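Local coordinates for protein (thymidylate synthase) (Bacillus subtilis, PDB 1B02), which catalyses the reductive methylation of dUMP to dTMP with 5,10-methylenetetrahydrofolate as methyl donor and reductant, at residues A[40-45]-A[218-223]; A[161-166]-A[179-184]. All blocks are in the same frame, centred on the assembly; numbering follows the deposited sequence.

Interaction 1 (A[40-45]-A[218-223]); sequences TLSVIS and IGDCHV. With UFP (5-fluoro-2'-deoxyuridine-5'-monophosphate), chain B.
Thr-40 brings its methyl CG2 obliquely against the imidazole of His-222, 3.9 Å from CD2, while the CB of Ser-42 packs against the CB of the same histidine at 3.6 Å. A chi1 of 55° tucks CG of His-222 between its own backbone N and carbonyl carbon and turns NE2 to the nucleotide. There NE2 and UFP O3' share a hydrogen bond of 2.6 Å, with the sugar carbon C3' in the ring plane at its edge. At the other end ND1 donates to Asp-220 OD1 (3.1 Å), a His-carboxylate bond that enters on the anti side of the oxygen, tilted from the ring plane, and helps fix the ring's rotation. A water that donates to Asp-220 OD1 also hydrogen-bonds Thr-40 OG1. With an alanine in place of His-222, UFP O3' would probably lose its bond to this ring, Asp-220 OD1 would keep the water but no imidazole, and a gap would open beside Thr-40 CG2. Leu-41 and Val-223 exchange two backbone hydrogen bonds, as do Val-43 and Cys-221, and Ser-45 N adds one to Gly-219 O (2.9 Å). On the face away from Ser-42 and His-222, Val-43 CG2 meets Cys-221 CB at 3.7 Å, and helix 3-18 touches both side chains. Two antiparallel strands of the mixed sheet thus present a histidine to the deoxyribose, part of the dUMP site of thymidylate synthase.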
loop_
_atom_site.group_PDB
_atom_site.type_symbol
_atom_site.label_atom_id
_atom_site.label_comp_id
_atom_site.label_asym_id
_atom_site.label_seq_id
_atom_site.Cartn_x
_atom_site.Cartn_y
_atom_site.Cartn_z
ATOM N N THR A 40 15.654 -3.583 -13.465
ATOM C CA THR A 40 15.821 -2.974 -12.156
ATOM C C THR A 40 17.138 -3.335 -11.491
ATOM O O THR A 40 17.902 -4.172 -11.971
ATOM C CB THR A 40 14.724 -3.449 -11.191
ATOM O OG1 THR A 40 14.965 -4.825 -10.864
ATOM C CG2 THR A 40 13.344 -3.331 -11.826
ATOM N N LEU A 41 17.377 -2.676 -10.366
ATOM C CA LEU A 41 18.535 -2.918 -9.525
ATOM C C LEU A 41 17.798 -3.293 -8.249
ATOM O O LEU A 41 16.858 -2.598 -7.865
ATOM C CB LEU A 41 19.334 -1.636 -9.313
ATOM C CG LEU A 41 20.384 -1.270 -10.366
ATOM C CD1 LEU A 41 21.341 -0.253 -9.771
ATOM C CD2 LEU A 41 21.139 -2.510 -10.822
ATOM N N SER A 42 18.182 -4.381 -7.593
ATOM C CA SER A 42 17.450 -4.759 -6.394
ATOM C C SER A 42 18.224 -5.374 -5.242
ATOM O O SER A 42 19.399 -5.721 -5.360
ATOM C CB SER A 42 16.306 -5.701 -6.777
ATOM O OG SER A 42 16.804 -6.903 -7.334
ATOM N N VAL A 43 17.523 -5.478 -4.117
ATOM C CA VAL A 43 18.026 -6.072 -2.888
ATOM C C VAL A 43 16.824 -6.843 -2.366
ATOM O O VAL A 43 15.720 -6.671 -2.878
ATOM C CB VAL A 43 18.431 -5.011 -1.853
ATOM C CG1 VAL A 43 19.666 -4.274 -2.329
ATOM C CG2 VAL A 43 17.283 -4.053 -1.614
ATOM N N ILE A 44 17.020 -7.691 -1.362
ATOM C CA ILE A 44 15.903 -8.463 -0.827
ATOM C C ILE A 44 15.730 -8.337 0.680
ATOM O O ILE A 44 16.674 -8.021 1.408
ATOM C CB ILE A 44 16.035 -9.962 -1.176
ATOM C CG1 ILE A 44 17.272 -10.551 -0.497
ATOM C CG2 ILE A 44 16.113 -10.143 -2.685
ATOM C CD1 ILE A 44 17.290 -12.065 -0.477
ATOM N N SER A 45 14.506 -8.588 1.132
ATOM C CA SER A 45 14.159 -8.535 2.545
ATOM C C SER A 45 14.535 -7.230 3.227
ATOM O O SER A 45 15.560 -7.143 3.904
ATOM C CB SER A 45 14.810 -9.696 3.295
ATOM O OG SER A 45 14.232 -9.845 4.581
ATOM N N ILE A 218 9.312 -5.783 2.880
ATOM C CA ILE A 218 9.427 -5.886 1.433
ATOM C C ILE A 218 10.287 -7.076 1.029
ATOM O O ILE A 218 11.382 -7.271 1.558
ATOM C CB ILE A 218 10.047 -4.601 0.830
ATOM C CG1 ILE A 218 9.265 -3.371 1.298
ATOM C CG2 ILE A 218 10.032 -4.682 -0.684
ATOM C CD1 ILE A 218 10.125 -2.150 1.533
ATOM N N GLY A 219 9.775 -7.874 0.098
ATOM C CA GLY A 219 10.517 -9.023 -0.391
ATOM C C GLY A 219 11.521 -8.547 -1.428
ATOM O O GLY A 219 12.686 -8.309 -1.107
ATOM N N ASP A 220 11.074 -8.410 -2.674
ATOM C CA ASP A 220 11.945 -7.925 -3.741
ATOM C C ASP A 220 11.864 -6.395 -3.772
ATOM O O ASP A 220 10.906 -5.823 -4.287
ATOM C CB ASP A 220 11.513 -8.500 -5.091
ATOM C CG ASP A 220 12.593 -8.364 -6.149
ATOM O OD1 ASP A 220 12.924 -7.216 -6.518
ATOM O OD2 ASP A 220 13.115 -9.403 -6.609
ATOM N N CYS A 221 12.878 -5.749 -3.205
ATOM C CA CYS A 221 12.955 -4.293 -3.124
ATOM C C CYS A 221 13.808 -3.759 -4.278
ATOM O O CYS A 221 15.039 -3.814 -4.232
ATOM C CB CYS A 221 13.568 -3.905 -1.777
ATOM S SG CYS A 221 13.412 -2.177 -1.327
ATOM N N HIS A 222 13.152 -3.217 -5.298
ATOM C CA HIS A 222 13.856 -2.732 -6.479
ATOM C C HIS A 222 13.610 -1.283 -6.890
ATOM O O HIS A 222 12.732 -0.597 -6.366
ATOM C CB HIS A 222 13.508 -3.633 -7.659
ATOM C CG HIS A 222 12.034 -3.754 -7.900
ATOM N ND1 HIS A 222 11.269 -4.756 -7.345
ATOM C CD2 HIS A 222 11.184 -2.991 -8.628
ATOM C CE1 HIS A 222 10.011 -4.608 -7.722
ATOM N NE2 HIS A 222 9.933 -3.543 -8.500
ATOM N N VAL A 223 14.402 -0.847 -7.865
ATOM C CA VAL A 223 14.331 0.493 -8.428
ATOM C C VAL A 223 14.624 0.372 -9.923
ATOM O O VAL A 223 15.723 -0.022 -10.310
ATOM C CB VAL A 223 15.383 1.424 -7.787
ATOM C CG1 VAL A 223 15.704 2.574 -8.723
ATOM C CG2 VAL A 223 14.871 1.956 -6.457
HETATM N N1 UFP B . 4.095 -2.788 -7.133
HETATM C C2 UFP B . 4.302 -2.082 -5.923
HETATM N N3 UFP B . 3.213 -1.806 -5.037
HETATM C C4 UFP B . 1.812 -2.055 -5.314
HETATM C C5 UFP B . 1.341 -2.484 -6.833
HETATM C C6 UFP B . 2.622 -3.421 -7.390
HETATM O O2 UFP B . 5.333 -1.447 -5.677
HETATM O O4 UFP B . 0.959 -2.095 -4.414
HETATM F F5 UFP B . 0.175 -3.106 -6.909
HETATM C "C1'" UFP B . 5.158 -2.984 -8.176
HETATM C "C2'" UFP B . 6.316 -3.902 -7.837
HETATM C "C3'" UFP B . 6.720 -4.264 -9.262
HETATM C "C4'" UFP B . 5.473 -4.277 -10.093
HETATM O "O3'" UFP B . 7.624 -3.287 -9.742
HETATM O "O4'" UFP B . 4.576 -3.388 -9.440
HETATM C "C5'" UFP B . 4.681 -5.581 -10.349
HETATM O "O5'" UFP B . 5.534 -6.445 -11.166
HETATM P P UFP B . 5.880 -7.896 -10.649
HETATM O O1P UFP B . 4.614 -8.647 -10.599
HETATM O O2P UFP B . 6.663 -7.785 -9.439
HETATM O O3P UFP B . 6.899 -8.313 -11.792
HETATM O O HOH W 1 13.580 -6.641 -9.359
#

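Interaction 2 (A[161-166]-A[179-184]); sequences CVYETQ and RARSND. With UFP (5-fluoro-2'-deoxyuridine-5'-monophosphate), chain B; C2F (5-methyl-5,6,7,8-tetrahydrofolic acid), chain C.
Cys-161 sets SG anti to its carbonyl carbon (chi1 -50°), pointing it at UFP C6, to which it is covalently bonded at 1.7 Å. Arg-181 leaves the backbone with chi1 59° and then runs extended, carrying its guanidinium past Cys-161 CA, which lies over one face, to the phosphate. NH1 donates to UFP O2P and NH2 to O1P, each at 2.9 Å, with phosphorus in the guanidinium plane; NH2 is also held by the carbonyl of Thr-159. Ser-182 OG adds a 2.7 Å bond to UFP O2P. Two residues on, Asp-184 N donates almost straight (168°) to UFP O2, and its OD2 accepts from C2F N3 at 2.8 Å, so one residue touches both nucleotide and folate. Between the strands, Cys-161 O receives Arg-181 N at 2.8 Å, and the edge of the Tyr-163 ring faces that same N. Tyr-163 and Arg-179 run side by side with ring and guanidinium planes nearly perpendicular; Arg-179 NH1 donates to Tyr-163 OH (2.7 Å), in the guanidinium plane. Glu-164 crosses the Arg-179 chain obliquely, bringing OE2 within 3.5 Å of CD, and its CG covers one face of the Tyr-163 ring near the rim. In the backbone, Arg-179 N bonds to Glu-164 O. The whole is a beta hairpin whose open end carries the predicted nucleophile, here trapped as the covalent ternary complex characteristic of thymidylate synthase with a fluorinated nucleotide and a folate.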
loop_
_atom_site.group_PDB
_atom_site.type_symbol
_atom_site.label_atom_id
_atom_site.label_comp_id
_atom_site.label_asym_id
_atom_site.label_seq_id
_atom_site.Cartn_x
_atom_site.Cartn_y
_atom_site.Cartn_z
ATOM N N CYS A 161 0.977 -7.018 -5.131
ATOM C CA CYS A 161 2.325 -6.690 -4.684
ATOM C C CYS A 161 2.318 -6.700 -3.160
ATOM O O CYS A 161 3.169 -7.331 -2.529
ATOM C CB CYS A 161 2.737 -5.318 -5.207
ATOM S SG CYS A 161 2.465 -5.085 -6.996
ATOM N N VAL A 162 1.364 -5.975 -2.581
ATOM C CA VAL A 162 1.176 -5.935 -1.131
ATOM C C VAL A 162 -0.014 -6.873 -0.981
ATOM O O VAL A 162 -1.166 -6.468 -1.131
ATOM C CB VAL A 162 0.806 -4.523 -0.639
ATOM C CG1 VAL A 162 0.700 -4.511 0.880
ATOM C CG2 VAL A 162 1.859 -3.527 -1.098
ATOM N N TYR A 163 0.284 -8.136 -0.697
ATOM C CA TYR A 163 -0.727 -9.184 -0.611
ATOM C C TYR A 163 -1.209 -9.621 0.765
ATOM O O TYR A 163 -2.200 -10.343 0.863
ATOM C CB TYR A 163 -0.203 -10.419 -1.345
ATOM C CG TYR A 163 1.022 -11.010 -0.678
ATOM C CD1 TYR A 163 2.277 -10.421 -0.835
ATOM C CD2 TYR A 163 0.920 -12.129 0.154
ATOM C CE1 TYR A 163 3.400 -10.926 -0.175
ATOM C CE2 TYR A 163 2.036 -12.642 0.816
ATOM C CZ TYR A 163 3.271 -12.035 0.649
ATOM O OH TYR A 163 4.373 -12.532 1.309
ATOM N N GLU A 164 -0.529 -9.204 1.827
ATOM C CA GLU A 164 -0.940 -9.642 3.156
ATOM C C GLU A 164 -0.710 -8.639 4.277
ATOM O O GLU A 164 0.120 -7.735 4.169
ATOM C CB GLU A 164 -0.209 -10.944 3.511
ATOM C CG GLU A 164 1.282 -10.736 3.793
ATOM C CD GLU A 164 1.993 -11.999 4.243
ATOM O OE1 GLU A 164 1.308 -12.964 4.643
ATOM O OE2 GLU A 164 3.241 -12.023 4.198
ATOM N N THR A 165 -1.464 -8.820 5.358
ATOM C CA THR A 165 -1.348 -7.988 6.550
ATOM C C THR A 165 -1.665 -8.862 7.755
ATOM O O THR A 165 -2.453 -9.805 7.660
ATOM C CB THR A 165 -2.353 -6.799 6.566
ATOM O OG1 THR A 165 -3.632 -7.261 7.019
ATOM C CG2 THR A 165 -2.497 -6.181 5.189
ATOM N N GLN A 166 -1.027 -8.565 8.879
ATOM C CA GLN A 166 -1.299 -9.287 10.110
ATOM C C GLN A 166 -1.465 -8.249 11.202
ATOM O O GLN A 166 -0.636 -7.348 11.347
ATOM C CB GLN A 166 -0.172 -10.251 10.477
ATOM C CG GLN A 166 -0.673 -11.380 11.375
ATOM C CD GLN A 166 0.426 -12.274 11.907
ATOM O OE1 GLN A 166 1.506 -12.382 11.320
ATOM N NE2 GLN A 166 0.153 -12.928 13.030
ATOM N N ARG A 179 3.129 -6.905 4.255
ATOM C CA ARG A 179 4.252 -7.348 3.453
ATOM C C ARG A 179 4.010 -7.204 1.957
ATOM O O ARG A 179 2.917 -7.480 1.451
ATOM C CB ARG A 179 4.590 -8.806 3.784
ATOM C CG ARG A 179 5.667 -9.408 2.894
ATOM C CD ARG A 179 6.328 -10.612 3.536
ATOM N NE ARG A 179 7.670 -10.828 3.002
ATOM C CZ ARG A 179 7.925 -11.420 1.839
ATOM N NH1 ARG A 179 6.926 -11.858 1.079
ATOM N NH2 ARG A 179 9.178 -11.564 1.433
ATOM N N ALA A 180 5.053 -6.757 1.264
ATOM C CA ALA A 180 5.020 -6.594 -0.179
ATOM C C ALA A 180 6.024 -7.592 -0.752
ATOM O O ALA A 180 7.193 -7.598 -0.361
ATOM C CB ALA A 180 5.417 -5.171 -0.558
ATOM N N ARG A 181 5.564 -8.450 -1.654
ATOM C CA ARG A 181 6.445 -9.434 -2.274
ATOM C C ARG A 181 7.356 -8.738 -3.277
ATOM O O ARG A 181 8.505 -9.141 -3.483
ATOM C CB ARG A 181 5.620 -10.502 -2.993
ATOM C CG ARG A 181 4.714 -9.950 -4.069
ATOM C CD ARG A 181 4.491 -10.944 -5.191
ATOM N NE ARG A 181 3.595 -10.393 -6.203
ATOM C CZ ARG A 181 4.000 -9.720 -7.276
ATOM N NH1 ARG A 181 5.292 -9.514 -7.487
ATOM N NH2 ARG A 181 3.112 -9.244 -8.137
ATOM N N SER A 182 6.826 -7.683 -3.891
ATOM C CA SER A 182 7.539 -6.896 -4.890
ATOM C C SER A 182 7.202 -5.424 -4.672
ATOM O O SER A 182 6.029 -5.067 -4.558
ATOM C CB SER A 182 7.097 -7.326 -6.293
ATOM O OG SER A 182 7.915 -6.751 -7.293
ATOM N N ASN A 183 8.217 -4.568 -4.618
ATOM C CA ASN A 183 7.974 -3.145 -4.401
ATOM C C ASN A 183 8.753 -2.206 -5.318
ATOM O O ASN A 183 9.985 -2.208 -5.321
ATOM C CB ASN A 183 8.280 -2.776 -2.945
ATOM C CG ASN A 183 7.149 -1.997 -2.285
ATOM O OD1 ASN A 183 7.367 -1.269 -1.320
ATOM N ND2 ASN A 183 5.938 -2.153 -2.802
ATOM N N ASP A 184 8.014 -1.411 -6.092
ATOM C CA ASP A 184 8.585 -0.414 -7.000
ATOM C C ASP A 184 8.807 0.795 -6.097
ATOM O O ASP A 184 7.885 1.566 -5.833
ATOM C CB ASP A 184 7.577 -0.092 -8.113
ATOM C CG ASP A 184 7.993 1.094 -8.979
ATOM O OD1 ASP A 184 8.955 1.817 -8.631
ATOM O OD2 ASP A 184 7.335 1.304 -10.021
HETATM N N1 UFP B . 4.095 -2.788 -7.133
HETATM C C2 UFP B . 4.302 -2.082 -5.923
HETATM N N3 UFP B . 3.213 -1.806 -5.037
HETATM C C4 UFP B . 1.812 -2.055 -5.314
HETATM C C5 UFP B . 1.341 -2.484 -6.833
HETATM C C6 UFP B . 2.622 -3.421 -7.390
HETATM O O2 UFP B . 5.333 -1.447 -5.677
HETATM O O4 UFP B . 0.959 -2.095 -4.414
HETATM F F5 UFP B . 0.175 -3.106 -6.909
HETATM C "C1'" UFP B . 5.158 -2.984 -8.176
HETATM C "C2'" UFP B . 6.316 -3.902 -7.837
HETATM C "C3'" UFP B . 6.720 -4.264 -9.262
HETATM C "C4'" UFP B . 5.473 -4.277 -10.093
HETATM O "O3'" UFP B . 7.624 -3.287 -9.742
HETATM O "O4'" UFP B . 4.576 -3.388 -9.440
HETATM C "C5'" UFP B . 4.681 -5.581 -10.349
HETATM O "O5'" UFP B . 5.534 -6.445 -11.166
HETATM P P UFP B . 5.880 -7.896 -10.649
HETATM O O1P UFP B . 4.614 -8.647 -10.599
HETATM O O2P UFP B . 6.663 -7.785 -9.439
HETATM O O3P UFP B . 6.899 -8.313 -11.792
HETATM N N1 C2F C . 3.580 -1.313 -11.892
HETATM C C2 C2F C . 4.746 -0.574 -11.542
HETATM N NA2 C2F C . 5.927 -0.658 -12.290
HETATM N N3 C2F C . 4.838 0.080 -10.305
HETATM C C4 C2F C . 3.710 0.114 -9.381
HETATM O O4 C2F C . 3.764 0.595 -8.254
HETATM C C4A C2F C . 2.512 -0.754 -9.764
HETATM N N5 C2F C . 1.252 -0.772 -8.988
HETATM C C6 C2F C . 0.022 -0.997 -9.626
HETATM C C7 C2F C . 0.112 -2.153 -10.588
HETATM N N8 C2F C . 1.363 -2.172 -11.380
HETATM C C8A C2F C . 2.527 -1.495 -10.970
HETATM C C9 C2F C . -0.613 0.256 -10.307
HETATM N N10 C2F C . -0.466 1.375 -9.282
HETATM C C11 C2F C . 1.223 -0.995 -7.526
HETATM C C12 C2F C . 1.395 5.178 -10.204
HETATM C C13 C2F C . 1.304 4.150 -11.198
HETATM C C14 C2F C . 0.755 2.892 -10.913
HETATM C C15 C2F C . 0.349 2.561 -9.559
HETATM C C16 C2F C . 0.576 3.549 -8.524
HETATM C C17 C2F C . 1.033 4.821 -8.840
HETATM C C C2F C . 1.802 6.622 -10.543
HETATM O O C2F C . 1.938 6.912 -11.766
HETATM N N C2F C . 2.069 7.486 -9.442
HETATM C CA C2F C . 2.231 8.901 -9.840
HETATM C CB C2F C . 0.903 9.611 -9.476
HETATM C CG C2F C . 0.159 10.821 -10.092
HETATM C CD C2F C . -1.396 10.572 -9.994
HETATM O OE1 C2F C . -1.864 9.810 -10.899
HETATM O OE2 C2F C . -2.030 11.324 -9.227
HETATM C CT C2F C . 3.463 9.412 -9.110
HETATM O O1 C2F C . 3.471 9.104 -7.891
HETATM O O2 C2F C . 4.273 10.079 -9.775
#

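In the fold
From the N terminus the chain passes helix 3-18 and enters strand 40-50, whose first residues pair with strand 210-224; interaction 1 therefore closes a long loop, with 172 residues between its segments. Interaction 2 is nested inside that loop and is far more local, joining strands 162-169 and 173-184 of one hairpin across 12 intervening residues. The centres of the two contacts lie 12 Å apart in the same mixed sheet. Strands 173-184 and 210-224 are neighbours there, and the backbones of Ala-180 and Arg-181 probably bond to Gly-219 and Asp-220. Together they join four strands of the sheet beside UFP, interaction 2 meeting its base and phosphate as well as C2F, interaction 1 its sugar.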